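Local coordinates for cricket paralysis virus 1A protein (Cricket paralysis virus, PDB 6C3R) that suppresses antiviral RNA interference in insect cells by inactivating host AGO2 and recruiting a cellular ubiquitin ligase complex that drives AGO2 degradation, at residues 5-13 against 110-118. Numbering follows the deposited sequence.
Sequences EELAAQELI and PRFFMDHLD
Met114 packs as a knob into a hole on the face of helix residues 5-13, its side chain lodged among Glu5, Ala8, Ala9 and Leu12. Two helices meet here, residues 5-13 crossing residues 110-114 at 41°: the first belong to helix 2-16, whose residues 3-12 form the BC-box that mediates assembly of the E3 ligase, the second form a short helix one residue after strand 104-108. A long, flexible thioether suits the hole. Met114 SD comes to 3.8 Å from Ala9 CB, and a bend at the last torsion turns Met114 CE back to Glu5 CG.

The other apolar contacts continue along helix 2-16 and beyond residues 110-114 to Leu117, at the start of the next helix. Ala9, small enough to let the helices approach, sets CB 3.7 Å from Phe113 CD2; further along, Ile13 CG1 reaches Phe113 CZ at 3.6 Å, both meeting the ring obliquely. Leu117 CD2 lies over one face of that same ring, offset toward its rim, and also touches Leu12 CD2 as those two side chains cross nearly at right angles. Val30 of strand 26-30 touches Ala9, Ile13, Pro110 and Phe113, joining the helix pair to the parallel sheet. Pro110, in the first turn of its helix, where a missing N-H costs little, rests CG 3.6 Å from Glu6 CA.

Charged groups close one border. Glu5 extends its chain with CG anti to the backbone N (chi1 -164°), carrying the carboxylate to Arg111. The latter's guanidinium serves two acids: NH2 donates almost in its own plane to Asp115 OD1, which is approached from above the carboxylate plane, and this probably steadies the group for Glu5. Toward Glu5 the salt bridge is bent: Arg111 NH1 meets Glu5 OE2 at 2.6 Å and 132°, on the anti side but somewhat out of the carboxylate plane, with OE2 tilted from the guanidinium plane.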
# COMPACT_ATOMS: atom_id res chain seq x y z
N GLU A 5 17.45 3.11 31.12
CA GLU A 5 16.77 4.23 30.47
C GLU A 5 15.47 3.80 29.77
O GLU A 5 14.48 4.53 29.82
CB GLU A 5 17.71 4.93 29.50
CG GLU A 5 17.20 6.30 29.10
CD GLU A 5 18.22 7.18 28.41
OE1 GLU A 5 19.36 6.73 28.10
OE2 GLU A 5 17.86 8.35 28.18
N GLU A 6 15.49 2.63 29.13
CA GLU A 6 14.29 2.00 28.54
C GLU A 6 13.18 1.75 29.56
O GLU A 6 12.00 1.91 29.26
CB GLU A 6 14.67 0.68 27.84
CG GLU A 6 13.49 -0.13 27.29
CD GLU A 6 13.89 -1.20 26.28
OE1 GLU A 6 15.11 -1.48 26.12
OE2 GLU A 6 12.98 -1.78 25.64
N LEU A 7 13.57 1.33 30.76
CA LEU A 7 12.63 1.01 31.83
C LEU A 7 11.83 2.24 32.28
O LEU A 7 10.61 2.17 32.41
CB LEU A 7 13.35 0.38 33.03
CG LEU A 7 13.66 -1.12 32.91
CD1 LEU A 7 14.69 -1.54 33.94
CD2 LEU A 7 12.40 -1.97 33.03
N ALA A 8 12.52 3.36 32.51
CA ALA A 8 11.88 4.61 32.91
C ALA A 8 10.85 5.09 31.89
O ALA A 8 9.74 5.47 32.26
CB ALA A 8 12.93 5.69 33.17
N ALA A 9 11.20 5.07 30.61
CA ALA A 9 10.25 5.40 29.52
C ALA A 9 9.04 4.46 29.47
O ALA A 9 7.92 4.90 29.21
CB ALA A 9 10.96 5.41 28.17
N GLN A 10 9.28 3.17 29.70
CA GLN A 10 8.22 2.14 29.62
C GLN A 10 7.27 2.25 30.81
O GLN A 10 6.10 1.87 30.73
CB GLN A 10 8.84 0.74 29.60
CG GLN A 10 7.99 -0.33 28.93
CD GLN A 10 7.99 -0.23 27.40
OE1 GLN A 10 8.92 0.30 26.79
NE2 GLN A 10 6.93 -0.76 26.78
N GLU A 11 7.81 2.75 31.91
CA GLU A 11 7.07 3.05 33.12
C GLU A 11 6.27 4.32 32.86
O GLU A 11 5.10 4.42 33.24
CB GLU A 11 8.06 3.25 34.27
CG GLU A 11 7.48 3.06 35.67
CD GLU A 11 6.64 4.24 36.14
OE1 GLU A 11 6.90 5.39 35.71
OE2 GLU A 11 5.73 3.99 36.95
N LEU A 12 6.93 5.29 32.22
CA LEU A 12 6.33 6.57 31.83
C LEU A 12 5.22 6.43 30.77
O LEU A 12 4.23 7.18 30.79
CB LEU A 12 7.43 7.50 31.34
CG LEU A 12 7.20 9.01 31.31
CD1 LEU A 12 6.58 9.52 32.60
CD2 LEU A 12 8.52 9.72 31.06
N ILE A 13 5.35 5.46 29.88
CA ILE A 13 4.30 5.13 28.91
C ILE A 13 3.08 4.58 29.63
O ILE A 13 1.95 4.88 29.25
CB ILE A 13 4.78 4.12 27.82
CG1 ILE A 13 5.71 4.84 26.83
CG2 ILE A 13 3.62 3.51 27.04
CD1 ILE A 13 6.59 3.92 26.02
N PRO A 110 14.69 5.47 23.88
CA PRO A 110 14.13 6.08 25.09
C PRO A 110 14.56 7.50 25.38
O PRO A 110 13.78 8.29 25.90
CB PRO A 110 14.65 5.17 26.19
CG PRO A 110 14.88 3.87 25.54
CD PRO A 110 15.43 4.24 24.21
N ARG A 111 15.79 7.85 25.08
CA ARG A 111 16.26 9.20 25.31
C ARG A 111 15.44 10.16 24.44
O ARG A 111 14.98 11.21 24.90
CB ARG A 111 17.76 9.28 25.02
CG ARG A 111 18.44 10.61 25.28
CD ARG A 111 18.62 10.99 26.75
NE ARG A 111 17.44 11.75 27.22
CZ ARG A 111 16.68 11.51 28.29
NH1 ARG A 111 16.93 10.53 29.14
NH2 ARG A 111 15.64 12.31 28.52
N PHE A 112 15.20 9.77 23.20
CA PHE A 112 14.49 10.59 22.25
C PHE A 112 13.02 10.77 22.60
O PHE A 112 12.47 11.88 22.49
CB PHE A 112 14.62 9.96 20.87
CG PHE A 112 14.05 10.79 19.78
CD1 PHE A 112 12.70 10.71 19.45
CD2 PHE A 112 14.86 11.66 19.06
CE1 PHE A 112 12.17 11.48 18.44
CE2 PHE A 112 14.33 12.43 18.05
CZ PHE A 112 12.98 12.34 17.74
N PHE A 113 12.38 9.66 22.98
CA PHE A 113 11.01 9.66 23.48
C PHE A 113 10.82 10.61 24.65
O PHE A 113 9.86 11.36 24.68
CB PHE A 113 10.57 8.26 23.88
CG PHE A 113 9.27 8.23 24.63
CD1 PHE A 113 8.08 8.59 24.01
CD2 PHE A 113 9.22 7.84 25.98
CE1 PHE A 113 6.87 8.56 24.70
CE2 PHE A 113 8.01 7.80 26.67
CZ PHE A 113 6.84 8.16 26.03
N MET A 114 11.77 10.59 25.57
CA MET A 114 11.69 11.40 26.77
C MET A 114 12.20 12.82 26.61
O MET A 114 11.88 13.66 27.44
CB MET A 114 12.40 10.69 27.91
CG MET A 114 11.70 9.39 28.25
SD MET A 114 12.27 8.63 29.77
CE MET A 114 14.02 8.41 29.44
N ASP A 115 12.94 13.13 25.56
CA ASP A 115 13.12 14.54 25.16
C ASP A 115 11.93 15.13 24.42
O ASP A 115 11.93 16.33 24.15
CB ASP A 115 14.40 14.73 24.34
CG ASP A 115 15.67 14.46 25.16
OD1 ASP A 115 15.60 14.53 26.39
OD2 ASP A 115 16.74 14.18 24.58
N HIS A 116 10.91 14.33 24.08
CA HIS A 116 9.81 14.77 23.22
C HIS A 116 8.44 14.24 23.67
O HIS A 116 7.57 13.96 22.85
CB HIS A 116 10.08 14.39 21.76
CG HIS A 116 11.34 14.97 21.20
ND1 HIS A 116 12.55 14.30 21.20
CD2 HIS A 116 11.59 16.18 20.63
CE1 HIS A 116 13.47 15.06 20.64
NE2 HIS A 116 12.91 16.20 20.27
N LEU A 117 8.22 14.20 24.98
CA LEU A 117 6.97 13.67 25.55
C LEU A 117 5.71 14.37 25.03
O LEU A 117 4.75 13.73 24.63
CB LEU A 117 7.02 13.77 27.07
CG LEU A 117 8.09 12.89 27.75
CD1 LEU A 117 8.28 13.34 29.18
CD2 LEU A 117 7.72 11.42 27.70
N ASP A 118 5.72 15.69 25.04
CA ASP A 118 4.58 16.45 24.55
C ASP A 118 4.29 16.08 23.11
O ASP A 118 3.14 15.83 22.77
CB ASP A 118 4.82 17.96 24.68
CG ASP A 118 4.80 18.44 26.12
OD1 ASP A 118 4.08 17.83 26.95
OD2 ASP A 118 5.51 19.43 26.44